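Local coordinates for prolyl-tRNA synthetase (Naegleria fowleri, PDB 6UYH), which probably charges proline-specific tRNA with proline at the expense of ATP, and is held here with the inhibitor halofuginone and an ATP analogue, at residues S33-Y38 with V157-S162; E182-I187 with Y265-G270; D218-V223 with T238-G243. One frame throughout, in Å; residues are numbered along the deposited sequence.

Contact 1. Residues S33-Y38 with V157-S162; sequences SEFLDY and VPFIRS. With ANP (phosphoaminophosphonic acid-adenylate ester), chain C.
A phenylalanine with positive phi, Phe159 at 67°, turns its backbone sharply and presents the flat of its ring to Leu36. Methyl CD1 of Leu36 sits over that face, toward the rim, 3.5 Å from Phe159 CZ, and makes a CH-pi contact. The two side chains arrive from opposite directions, and CG of Leu36, trans to its amide nitrogen (chi1 -180°), swings CD1 over the ring. The same methyl lies 3.9 Å from Pro158 CB, in the corner made by proline and ring. Phe159 CZ also meets the edge of the Phe35 ring, and Tyr38 CE1 touches Pro158 CG obliquely at the more exposed end. Helix 22-32 and Phe47, whose ring packs edge-to-face with Phe159, help to enclose the aromatic.

Pro158, Phe159 and Ile160 form a classic gamma turn, closed by a weak bond from Ile160 N to Pro158 O, and Ile160 and Arg161 make a classic beta bulge opposite Val157. The turn belongs to the loop joining strands 140-149 and 164-174, consistent with motif 2 of class II synthetases. Past it, Ser162 N donates to N1 of the adenine at 3.2 Å, while adenine N6 donates to Ser162 O at 3.0 Å. Arg161 NH1 reaches O2G of the gamma-phosphate almost straight (174°, 3.1 Å), in the guanidinium plane; Glu152 and the C-terminal carboxylate of Tyr513 are its further salt-bridge partners. The loop is thus apolar where it meets 33-38 and polar toward the nucleotide, and its backbone donor and acceptor match the edge of adenine, which probably helps to distinguish it from guanine.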
# COMPACT_ATOMS: atom_id res chain seq x y z
N SER A 33 6.11 9.06 -21.58
CA SER A 33 4.75 8.62 -21.31
C SER A 33 4.25 9.08 -19.95
O SER A 33 3.10 8.78 -19.62
CB SER A 33 4.67 7.11 -21.36
OG SER A 33 5.42 6.53 -20.30
N GLU A 34 5.09 9.77 -19.16
CA GLU A 34 4.78 10.15 -17.78
C GLU A 34 4.59 8.93 -16.87
O GLU A 34 3.86 8.98 -15.88
CB GLU A 34 3.56 11.09 -17.71
CG GLU A 34 3.76 12.37 -18.52
CD GLU A 34 2.63 13.38 -18.38
OE1 GLU A 34 1.72 13.17 -17.55
OE2 GLU A 34 2.67 14.39 -19.10
N PHE A 35 5.28 7.83 -17.17
CA PHE A 35 5.24 6.69 -16.26
C PHE A 35 6.22 6.86 -15.11
O PHE A 35 5.89 6.60 -13.94
CB PHE A 35 5.53 5.39 -17.02
CG PHE A 35 4.33 4.50 -17.20
CD1 PHE A 35 4.38 3.15 -16.84
CD2 PHE A 35 3.14 5.02 -17.72
CE1 PHE A 35 3.26 2.34 -16.99
CE2 PHE A 35 2.03 4.22 -17.88
CZ PHE A 35 2.09 2.87 -17.52
N LEU A 36 7.43 7.32 -15.41
CA LEU A 36 8.54 7.21 -14.47
C LEU A 36 9.41 8.45 -14.57
O LEU A 36 9.51 9.07 -15.63
CB LEU A 36 9.36 5.94 -14.76
CG LEU A 36 10.58 5.61 -13.89
CD1 LEU A 36 10.75 4.09 -13.79
CD2 LEU A 36 11.84 6.24 -14.48
N ASP A 37 10.03 8.81 -13.45
CA ASP A 37 11.12 9.77 -13.51
C ASP A 37 12.33 9.23 -12.77
O ASP A 37 12.21 8.39 -11.88
CB ASP A 37 10.74 11.13 -12.94
CG ASP A 37 11.11 12.26 -13.87
OD1 ASP A 37 12.07 12.08 -14.67
OD2 ASP A 37 10.46 13.31 -13.82
N TYR A 38 13.51 9.70 -13.19
CA TYR A 38 14.75 9.38 -12.51
C TYR A 38 14.91 10.21 -11.23
O TYR A 38 14.23 11.22 -11.02
CB TYR A 38 15.93 9.62 -13.45
CG TYR A 38 15.87 8.71 -14.64
CD1 TYR A 38 16.13 7.36 -14.51
CD2 TYR A 38 15.50 9.18 -15.90
CE1 TYR A 38 16.08 6.50 -15.59
CE2 TYR A 38 15.44 8.33 -17.00
CZ TYR A 38 15.72 6.99 -16.83
OH TYR A 38 15.67 6.12 -17.89
N VAL A 157 18.04 -1.24 -13.52
CA VAL A 157 17.20 -1.15 -14.70
C VAL A 157 15.82 -0.70 -14.23
O VAL A 157 15.22 -1.35 -13.37
CB VAL A 157 17.10 -2.48 -15.47
CG1 VAL A 157 16.16 -2.34 -16.68
CG2 VAL A 157 18.49 -2.95 -15.93
N PRO A 158 15.29 0.42 -14.73
CA PRO A 158 13.96 0.85 -14.29
C PRO A 158 12.97 -0.31 -14.34
O PRO A 158 12.93 -1.07 -15.31
CB PRO A 158 13.60 1.95 -15.30
CG PRO A 158 14.95 2.54 -15.67
CD PRO A 158 15.89 1.34 -15.72
N PHE A 159 12.23 -0.47 -13.24
CA PHE A 159 11.26 -1.53 -12.98
C PHE A 159 11.89 -2.91 -12.84
O PHE A 159 11.61 -3.60 -11.86
CB PHE A 159 10.17 -1.59 -14.06
CG PHE A 159 9.40 -0.31 -14.22
CD1 PHE A 159 8.65 0.21 -13.17
CD2 PHE A 159 9.42 0.37 -15.43
CE1 PHE A 159 7.94 1.40 -13.32
CE2 PHE A 159 8.70 1.56 -15.59
CZ PHE A 159 7.96 2.07 -14.53
N ILE A 160 12.76 -3.32 -13.78
CA ILE A 160 13.25 -4.70 -13.79
C ILE A 160 14.14 -4.98 -12.59
O ILE A 160 14.10 -6.07 -12.00
CB ILE A 160 14.00 -5.01 -15.09
CG1 ILE A 160 13.10 -4.78 -16.31
CG2 ILE A 160 14.56 -6.44 -15.05
CD1 ILE A 160 11.94 -5.76 -16.40
N ARG A 161 15.02 -4.03 -12.25
CA ARG A 161 16.02 -4.24 -11.20
C ARG A 161 16.31 -2.89 -10.55
O ARG A 161 17.17 -2.14 -11.00
CB ARG A 161 17.30 -4.86 -11.76
CG ARG A 161 18.28 -5.26 -10.65
CD ARG A 161 19.55 -5.91 -11.18
NE ARG A 161 19.23 -7.13 -11.92
CZ ARG A 161 18.80 -8.26 -11.36
NH1 ARG A 161 18.65 -8.33 -10.04
NH2 ARG A 161 18.53 -9.31 -12.11
N SER A 162 15.58 -2.60 -9.47
CA SER A 162 15.77 -1.34 -8.76
C SER A 162 16.22 -1.64 -7.33
O SER A 162 16.00 -2.74 -6.81
CB SER A 162 14.49 -0.48 -8.79
OG SER A 162 13.35 -1.15 -8.26
PG ANP C . 16.96 -11.94 -9.51
O1G ANP C . 17.88 -12.82 -10.22
O2G ANP C . 17.80 -10.97 -8.59
O3G ANP C . 16.15 -11.15 -10.62
PB ANP C . 15.79 -13.00 -6.96
O1B ANP C . 16.08 -14.37 -6.57
O2B ANP C . 16.78 -12.04 -6.24
N3B ANP C . 15.88 -12.77 -8.59
PA ANP C . 13.37 -12.97 -5.37
O1A ANP C . 12.99 -14.40 -5.38
O2A ANP C . 14.07 -12.62 -4.10
O3A ANP C . 14.34 -12.60 -6.58
O5' ANP C . 12.17 -11.92 -5.58
C5' ANP C . 10.81 -12.20 -5.98
C4' ANP C . 10.60 -11.53 -7.31
O4' ANP C . 10.87 -10.12 -7.21
C3' ANP C . 11.55 -12.03 -8.39
O3' ANP C . 11.03 -13.21 -9.01
C2' ANP C . 11.60 -10.85 -9.36
O2' ANP C . 10.58 -10.97 -10.34
C1' ANP C . 11.39 -9.64 -8.43
N9 ANP C . 12.62 -8.90 -8.15
C8 ANP C . 13.78 -9.39 -7.61
N7 ANP C . 14.72 -8.49 -7.46
C5 ANP C . 14.14 -7.32 -7.94
C6 ANP C . 14.62 -6.01 -8.06
N6 ANP C . 15.83 -5.61 -7.65
N1 ANP C . 13.80 -5.09 -8.62
C2 ANP C . 12.57 -5.47 -8.99
N3 ANP C . 12.00 -6.67 -8.91
C4 ANP C . 12.85 -7.56 -8.38

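Contact 2. Residues E182-I187 with Y265-G270; sequences EEVFTI and YQNSWG. With HFG (7-bromo-6-chloro-3-{3-[(2R,3S)-3-hydroxypiperidin-2-yl]-2-oxopropyl}quinazolin-4(3H)-one), chain D.
Helix 182-187 runs almost parallel to strand 265-270, their directions 11° apart and their axes 9.0 Å from each other at the closest approach. The polar centre of the interface is one carboxylate oxygen, Glu183 OE1, gripped by two donors on opposite faces of the carboxylate plane. Asn267 ND2 approaches Glu183 OE1 at 2.9 Å on the anti side, tilted from the carboxylate plane, and OE1 lies close to the amide plane. Trp269 NE1 reaches Glu183 OE1 at 3.0 Å from above the carboxylate plane, and the indole and carboxylate stand nearly perpendicular. An extended chain, with CG trans to the backbone nitrogen (chi1 -179°), carries the glutamate from the helix to both donors. Its second oxygen, OE2, is bonded to Ser172 on strand 164-174.

The amide of Asn267 is held at both ends: ND2 has a further acceptor in Ala180 O, while OD1 is bonded to ND1 of His241. Val184 CG2 packs obliquely against the same group, 3.5 Å from Asn267 CG. One turn on from Glu183, Ile187 lies across a face of Trp269, with CD1 3.7 Å above the centroid of the six-membered ring and CG2 3.7 Å from Trp269 CD2.

This is helix-on-sheet packing in the class II catalytic domain, and the opposite face of the strand lines the halofuginone pocket. There Ser268 OG lies 3.8 Å from C6' of the piperidine, and Gly270, which has no side chain, lets C4' come within 3.4 Å of its N. The two N-H donors on OE1, with Ser172 at OE2, would probably stabilise an ionised Glu183, consistent with its burial between helix and pocket strand.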
# COMPACT_ATOMS: atom_id res chain seq x y z
N GLU A 182 0.22 -28.02 -3.08
CA GLU A 182 -0.93 -27.52 -3.83
C GLU A 182 -0.93 -26.00 -3.91
O GLU A 182 -1.24 -25.42 -4.96
CB GLU A 182 -2.24 -28.01 -3.20
CG GLU A 182 -3.49 -27.52 -3.92
CD GLU A 182 -4.75 -27.65 -3.09
OE1 GLU A 182 -4.67 -28.14 -1.94
OE2 GLU A 182 -5.83 -27.25 -3.58
N GLU A 183 -0.58 -25.32 -2.82
CA GLU A 183 -0.57 -23.86 -2.84
C GLU A 183 0.52 -23.31 -3.76
O GLU A 183 0.29 -22.32 -4.47
CB GLU A 183 -0.40 -23.29 -1.44
CG GLU A 183 -0.43 -21.75 -1.49
CD GLU A 183 0.08 -21.07 -0.23
OE1 GLU A 183 1.29 -21.16 0.06
OE2 GLU A 183 -0.73 -20.41 0.45
N VAL A 184 1.70 -23.94 -3.77
CA VAL A 184 2.78 -23.45 -4.64
C VAL A 184 2.28 -23.27 -6.06
O VAL A 184 2.50 -22.22 -6.70
CB VAL A 184 3.99 -24.42 -4.60
CG1 VAL A 184 5.01 -24.02 -5.70
CG2 VAL A 184 4.64 -24.42 -3.23
N PHE A 185 1.59 -24.28 -6.59
CA PHE A 185 1.21 -24.24 -8.00
C PHE A 185 -0.06 -23.43 -8.21
O PHE A 185 -0.25 -22.87 -9.30
CB PHE A 185 1.09 -25.68 -8.53
CG PHE A 185 2.41 -26.38 -8.58
CD1 PHE A 185 3.25 -26.22 -9.68
CD2 PHE A 185 2.86 -27.14 -7.51
CE1 PHE A 185 4.49 -26.83 -9.73
CE2 PHE A 185 4.10 -27.77 -7.55
CZ PHE A 185 4.91 -27.61 -8.66
N THR A 186 -0.90 -23.33 -7.18
CA THR A 186 -2.03 -22.40 -7.21
C THR A 186 -1.55 -20.95 -7.32
O THR A 186 -2.08 -20.17 -8.13
CB THR A 186 -2.88 -22.60 -5.95
OG1 THR A 186 -3.46 -23.91 -5.97
CG2 THR A 186 -3.99 -21.55 -5.87
N ILE A 187 -0.56 -20.57 -6.52
CA ILE A 187 -0.03 -19.21 -6.60
C ILE A 187 0.68 -19.00 -7.93
O ILE A 187 0.57 -17.94 -8.55
CB ILE A 187 0.91 -18.90 -5.41
CG1 ILE A 187 0.13 -18.95 -4.08
CG2 ILE A 187 1.57 -17.51 -5.57
CD1 ILE A 187 -0.95 -17.88 -3.94
N TYR A 265 5.03 -27.33 7.41
CA TYR A 265 5.48 -27.14 6.04
C TYR A 265 5.16 -25.71 5.62
O TYR A 265 4.09 -25.18 5.94
CB TYR A 265 4.80 -28.13 5.10
CG TYR A 265 5.29 -29.55 5.31
CD1 TYR A 265 6.27 -30.08 4.49
CD2 TYR A 265 4.80 -30.33 6.35
CE1 TYR A 265 6.74 -31.38 4.68
CE2 TYR A 265 5.26 -31.63 6.55
CZ TYR A 265 6.24 -32.14 5.71
OH TYR A 265 6.71 -33.42 5.89
N GLN A 266 6.11 -25.06 4.94
CA GLN A 266 5.95 -23.66 4.57
C GLN A 266 6.21 -23.43 3.09
O GLN A 266 6.97 -24.17 2.44
CB GLN A 266 6.89 -22.75 5.35
CG GLN A 266 6.54 -22.63 6.83
CD GLN A 266 7.61 -21.89 7.58
OE1 GLN A 266 8.58 -22.49 8.06
NE2 GLN A 266 7.47 -20.57 7.69
N ASN A 267 5.57 -22.38 2.58
CA ASN A 267 5.84 -21.81 1.27
C ASN A 267 6.09 -20.31 1.43
O ASN A 267 5.66 -19.70 2.41
CB ASN A 267 4.67 -21.96 0.29
CG ASN A 267 4.24 -23.39 0.10
OD1 ASN A 267 5.04 -24.33 0.20
ND2 ASN A 267 2.96 -23.57 -0.20
N SER A 268 6.76 -19.72 0.44
CA SER A 268 6.71 -18.26 0.27
C SER A 268 6.73 -17.95 -1.22
O SER A 268 7.15 -18.77 -2.04
CB SER A 268 7.85 -17.54 1.02
OG SER A 268 9.11 -17.83 0.45
N TRP A 269 6.23 -16.77 -1.58
CA TRP A 269 6.03 -16.44 -2.98
C TRP A 269 5.97 -14.93 -3.12
O TRP A 269 5.45 -14.25 -2.24
CB TRP A 269 4.74 -17.10 -3.54
CG TRP A 269 3.67 -17.47 -2.50
CD1 TRP A 269 3.60 -18.63 -1.77
CD2 TRP A 269 2.52 -16.69 -2.11
NE1 TRP A 269 2.49 -18.62 -0.94
CE2 TRP A 269 1.81 -17.44 -1.13
CE3 TRP A 269 2.02 -15.44 -2.50
CZ2 TRP A 269 0.63 -16.97 -0.54
CZ3 TRP A 269 0.84 -14.97 -1.89
CH2 TRP A 269 0.17 -15.74 -0.93
N GLY A 270 6.54 -14.41 -4.20
CA GLY A 270 6.56 -12.96 -4.40
C GLY A 270 6.46 -12.57 -5.85
O GLY A 270 6.93 -13.28 -6.75
O4' HFG D . 13.59 -13.22 -1.09
C21 HFG D . 13.90 -14.35 -1.39
C3' HFG D . 12.95 -15.51 -1.23
C2' HFG D . 11.45 -15.16 -1.28
N1' HFG D . 11.02 -14.34 -0.14
C6' HFG D . 9.57 -14.14 -0.13
C5' HFG D . 9.08 -13.47 -1.38
C4' HFG D . 9.55 -14.23 -2.62
C39 HFG D . 11.05 -14.46 -2.58
O7' HFG D . 11.45 -15.25 -3.71
C1' HFG D . 15.30 -14.68 -1.92
N3 HFG D . 16.28 -13.66 -1.55
C4 HFG D . 16.64 -13.56 -0.21
O11 HFG D . 16.19 -14.33 0.62
C10 HFG D . 17.54 -12.44 0.08
C5 HFG D . 18.00 -12.23 1.38
C2 HFG D . 16.75 -12.78 -2.49
N1 HFG D . 17.53 -11.78 -2.27
C9 HFG D . 17.93 -11.59 -0.95
C8 HFG D . 18.73 -10.48 -0.66
C7 HFG D . 19.15 -10.27 0.64
BR1 HFG D . 20.15 -8.70 1.01
C6 HFG D . 18.82 -11.15 1.65
CL1 HFG D . 19.45 -10.96 3.26

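Contact 3. Residues D218-V223 with T238-G243; sequences DYTTTV and TSHHLG. With HFG (7-bromo-6-chloro-3-{3-[(2R,3S)-3-hydroxypiperidin-2-yl]-2-oxopropyl}quinazolin-4(3H)-one), chain D; ANP (phosphoaminophosphonic acid-adenylate ester), chain C.
Tyr219 has its ring overlapped on one face by the CB of His241, which lies 3.3 Å from Tyr219 CZ and is displaced toward the rim. The phenol is folded back toward the partner strand because its CG stands between the backbone N and carbonyl carbon (chi1 65°), and its OH is bonded to Asp181. The imidazole itself meets the phenol obliquely, the planes 43° apart; its ND1 is tied to Asn267, and a water lies between NE2 and Asp218 OD2, unusually close to the latter, while Asp218 OD1 is bonded to Asn245. At this end Asp218 and Tyr219 both face His241, a classic beta bulge in which both amides make weak bonds to His241 O. Gly243 packs close to Asp218, its CA 3.3 Å from Asp218 OD2.

Strands 219-227 and 232-243 form an antiparallel beta hairpin of the class II catalytic domain. Tyr219-His241 and Thr221-Ser239 are hydrogen-bonded pairs, with Thr220-His240 and Thr222-Thr238 as the non-hydrogen-bonded pairs between and beyond them. Tyr219, Thr221, Ser239 and His241 share the face covered by helix 177-198. Ser239 O is gripped twice by Thr221: by its N at 2.9 Å and, in the carbonyl plane on a lone pair, by its OG1 at 2.8 Å.

The other face, with Thr220, Thr222, Thr238 and His240, turns to the ligands. Thr220 and His240 lie alongside each other, and OG1 meets ND1 at the imidazole edge, 2.8 Å away. Thr220 OG1, also bonded to Phe214 N, thereby helps to fix the rotation of the ring, and His240 NE2 donates to the piperidine hydroxyl O7' of halofuginone at 2.8 Å (157°). Thr238 OG1 is hydrogen-bonded to the ribose O3' of the ATP analogue at 2.6 Å, and a water links it to Thr222 OG1.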
# COMPACT_ATOMS: atom_id res chain seq x y z
N ASP A 218 13.04 -26.14 -0.69
CA ASP A 218 13.14 -27.48 -1.25
C ASP A 218 13.07 -27.43 -2.77
O ASP A 218 13.86 -28.10 -3.46
CB ASP A 218 12.05 -28.39 -0.69
CG ASP A 218 12.42 -28.97 0.67
OD1 ASP A 218 13.60 -28.88 1.07
OD2 ASP A 218 11.53 -29.53 1.34
N TYR A 219 12.15 -26.65 -3.32
CA TYR A 219 12.12 -26.41 -4.76
C TYR A 219 11.48 -25.06 -5.03
O TYR A 219 10.67 -24.57 -4.23
CB TYR A 219 11.38 -27.52 -5.51
CG TYR A 219 9.90 -27.65 -5.21
CD1 TYR A 219 9.43 -28.59 -4.29
CD2 TYR A 219 8.96 -26.85 -5.85
CE1 TYR A 219 8.08 -28.73 -4.02
CE2 TYR A 219 7.61 -26.97 -5.58
CZ TYR A 219 7.18 -27.91 -4.67
OH TYR A 219 5.84 -28.03 -4.41
N THR A 220 11.85 -24.46 -6.16
CA THR A 220 11.42 -23.13 -6.55
C THR A 220 10.74 -23.20 -7.92
O THR A 220 11.30 -23.79 -8.85
CB THR A 220 12.61 -22.17 -6.61
OG1 THR A 220 13.15 -21.99 -5.30
CG2 THR A 220 12.19 -20.81 -7.16
N THR A 221 9.55 -22.61 -8.03
CA THR A 221 8.89 -22.50 -9.32
C THR A 221 8.91 -21.04 -9.76
O THR A 221 9.02 -20.13 -8.93
CB THR A 221 7.44 -23.03 -9.28
OG1 THR A 221 6.62 -22.19 -8.45
CG2 THR A 221 7.40 -24.48 -8.77
N THR A 222 8.83 -20.83 -11.07
CA THR A 222 8.93 -19.49 -11.64
C THR A 222 7.99 -19.38 -12.83
O THR A 222 7.64 -20.38 -13.45
CB THR A 222 10.40 -19.20 -12.08
OG1 THR A 222 10.48 -17.91 -12.68
CG2 THR A 222 10.89 -20.25 -13.07
N VAL A 223 7.57 -18.15 -13.14
CA VAL A 223 7.00 -17.83 -14.45
C VAL A 223 8.06 -17.04 -15.22
O VAL A 223 8.47 -15.96 -14.79
CB VAL A 223 5.67 -17.07 -14.36
CG1 VAL A 223 4.54 -18.03 -13.98
CG2 VAL A 223 5.75 -15.92 -13.34
N THR A 238 7.90 -15.68 -8.41
CA THR A 238 8.54 -16.84 -7.81
C THR A 238 7.63 -17.47 -6.78
O THR A 238 7.02 -16.76 -5.98
CB THR A 238 9.86 -16.43 -7.16
OG1 THR A 238 10.62 -15.63 -8.09
CG2 THR A 238 10.67 -17.64 -6.82
N SER A 239 7.55 -18.80 -6.75
CA SER A 239 6.74 -19.49 -5.75
C SER A 239 7.51 -20.70 -5.23
O SER A 239 7.76 -21.64 -5.98
CB SER A 239 5.38 -19.88 -6.33
OG SER A 239 4.55 -20.48 -5.35
N HIS A 240 7.90 -20.66 -3.95
CA HIS A 240 8.77 -21.65 -3.33
C HIS A 240 7.98 -22.60 -2.45
O HIS A 240 7.12 -22.16 -1.68
CB HIS A 240 9.81 -21.00 -2.41
CG HIS A 240 10.61 -19.90 -3.03
ND1 HIS A 240 11.63 -20.14 -3.92
CD2 HIS A 240 10.57 -18.56 -2.84
CE1 HIS A 240 12.16 -18.99 -4.29
NE2 HIS A 240 11.55 -18.02 -3.64
N HIS A 241 8.34 -23.88 -2.49
CA HIS A 241 8.06 -24.78 -1.38
C HIS A 241 9.29 -24.81 -0.47
O HIS A 241 10.38 -25.20 -0.91
CB HIS A 241 7.70 -26.19 -1.85
CG HIS A 241 7.44 -27.14 -0.72
ND1 HIS A 241 6.56 -26.86 0.30
CD2 HIS A 241 7.96 -28.36 -0.44
CE1 HIS A 241 6.54 -27.87 1.15
NE2 HIS A 241 7.38 -28.79 0.73
N LEU A 242 9.12 -24.36 0.77
CA LEU A 242 10.23 -24.28 1.71
C LEU A 242 10.39 -25.55 2.53
O LEU A 242 11.36 -25.67 3.28
CB LEU A 242 10.05 -23.06 2.63
CG LEU A 242 9.84 -21.69 1.97
CD1 LEU A 242 9.54 -20.63 3.04
CD2 LEU A 242 11.05 -21.28 1.12
N GLY A 243 9.48 -26.51 2.37
CA GLY A 243 9.52 -27.72 3.16
C GLY A 243 9.47 -27.38 4.63
O GLY A 243 8.70 -26.52 5.07
O4' HFG D . 13.59 -13.22 -1.09
C21 HFG D . 13.90 -14.35 -1.39
C3' HFG D . 12.95 -15.51 -1.23
C2' HFG D . 11.45 -15.16 -1.28
N1' HFG D . 11.02 -14.34 -0.14
C6' HFG D . 9.57 -14.14 -0.13
C5' HFG D . 9.08 -13.47 -1.38
C4' HFG D . 9.55 -14.23 -2.62
C39 HFG D . 11.05 -14.46 -2.58
O7' HFG D . 11.45 -15.25 -3.71
C1' HFG D . 15.30 -14.68 -1.92
N3 HFG D . 16.28 -13.66 -1.55
C4 HFG D . 16.64 -13.56 -0.21
O11 HFG D . 16.19 -14.33 0.62
C10 HFG D . 17.54 -12.44 0.08
C5 HFG D . 18.00 -12.23 1.38
C2 HFG D . 16.75 -12.78 -2.49
N1 HFG D . 17.53 -11.78 -2.27
C9 HFG D . 17.93 -11.59 -0.95
C8 HFG D . 18.73 -10.48 -0.66
C7 HFG D . 19.15 -10.27 0.64
BR1 HFG D . 20.15 -8.70 1.01
C6 HFG D . 18.82 -11.15 1.65
CL1 HFG D . 19.45 -10.96 3.26
PG ANP C . 16.96 -11.94 -9.51
O1G ANP C . 17.88 -12.82 -10.22
O2G ANP C . 17.80 -10.97 -8.59
O3G ANP C . 16.15 -11.15 -10.62
PB ANP C . 15.79 -13.00 -6.96
O1B ANP C . 16.08 -14.37 -6.57
O2B ANP C . 16.78 -12.04 -6.24
N3B ANP C . 15.88 -12.77 -8.59
PA ANP C . 13.37 -12.97 -5.37
O1A ANP C . 12.99 -14.40 -5.38
O2A ANP C . 14.07 -12.62 -4.10
O3A ANP C . 14.34 -12.60 -6.58
O5' ANP C . 12.17 -11.92 -5.58
C5' ANP C . 10.81 -12.20 -5.98
C4' ANP C . 10.60 -11.53 -7.31
O4' ANP C . 10.87 -10.12 -7.21
C3' ANP C . 11.55 -12.03 -8.39
O3' ANP C . 11.03 -13.21 -9.01
C2' ANP C . 11.60 -10.85 -9.36
O2' ANP C . 10.58 -10.97 -10.34
C1' ANP C . 11.39 -9.64 -8.43
N9 ANP C . 12.62 -8.90 -8.15
C8 ANP C . 13.78 -9.39 -7.61
N7 ANP C . 14.72 -8.49 -7.46
C5 ANP C . 14.14 -7.32 -7.94
C6 ANP C . 14.62 -6.01 -8.06
N6 ANP C . 15.83 -5.61 -7.65
N1 ANP C . 13.80 -5.09 -8.62
C2 ANP C . 12.57 -5.47 -8.99
N3 ANP C . 12.00 -6.67 -8.91
C4 ANP C . 12.85 -7.56 -8.38
O HOH W 1 9.32 -30.79 1.40
O HOH W 2 11.70 -16.05 -10.98

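In the fold
Contacts 2 and 3, centred about 7 Å apart, share one sheet: contact 3 pairs two of its strands, contact 2 packs helix 177-198 on the neighbouring one, and backbone bonds such as that between Ser268 and His240 join them. Contact 1 is centred about 28 Å from contact 3, on the other side of the chain's centre, yet both reach the ATP analogue, at adenine and gamma-phosphate in one and at ribose in the other. All three are largely buried, with Tyr38 and Asp218 at exposed margins. Apolar packing alone joins the segments of contact 1, a buried carboxylate and indole dominate contact 2, and strand pairing carries contact 3. Halofuginone is met by contacts 2 and 3.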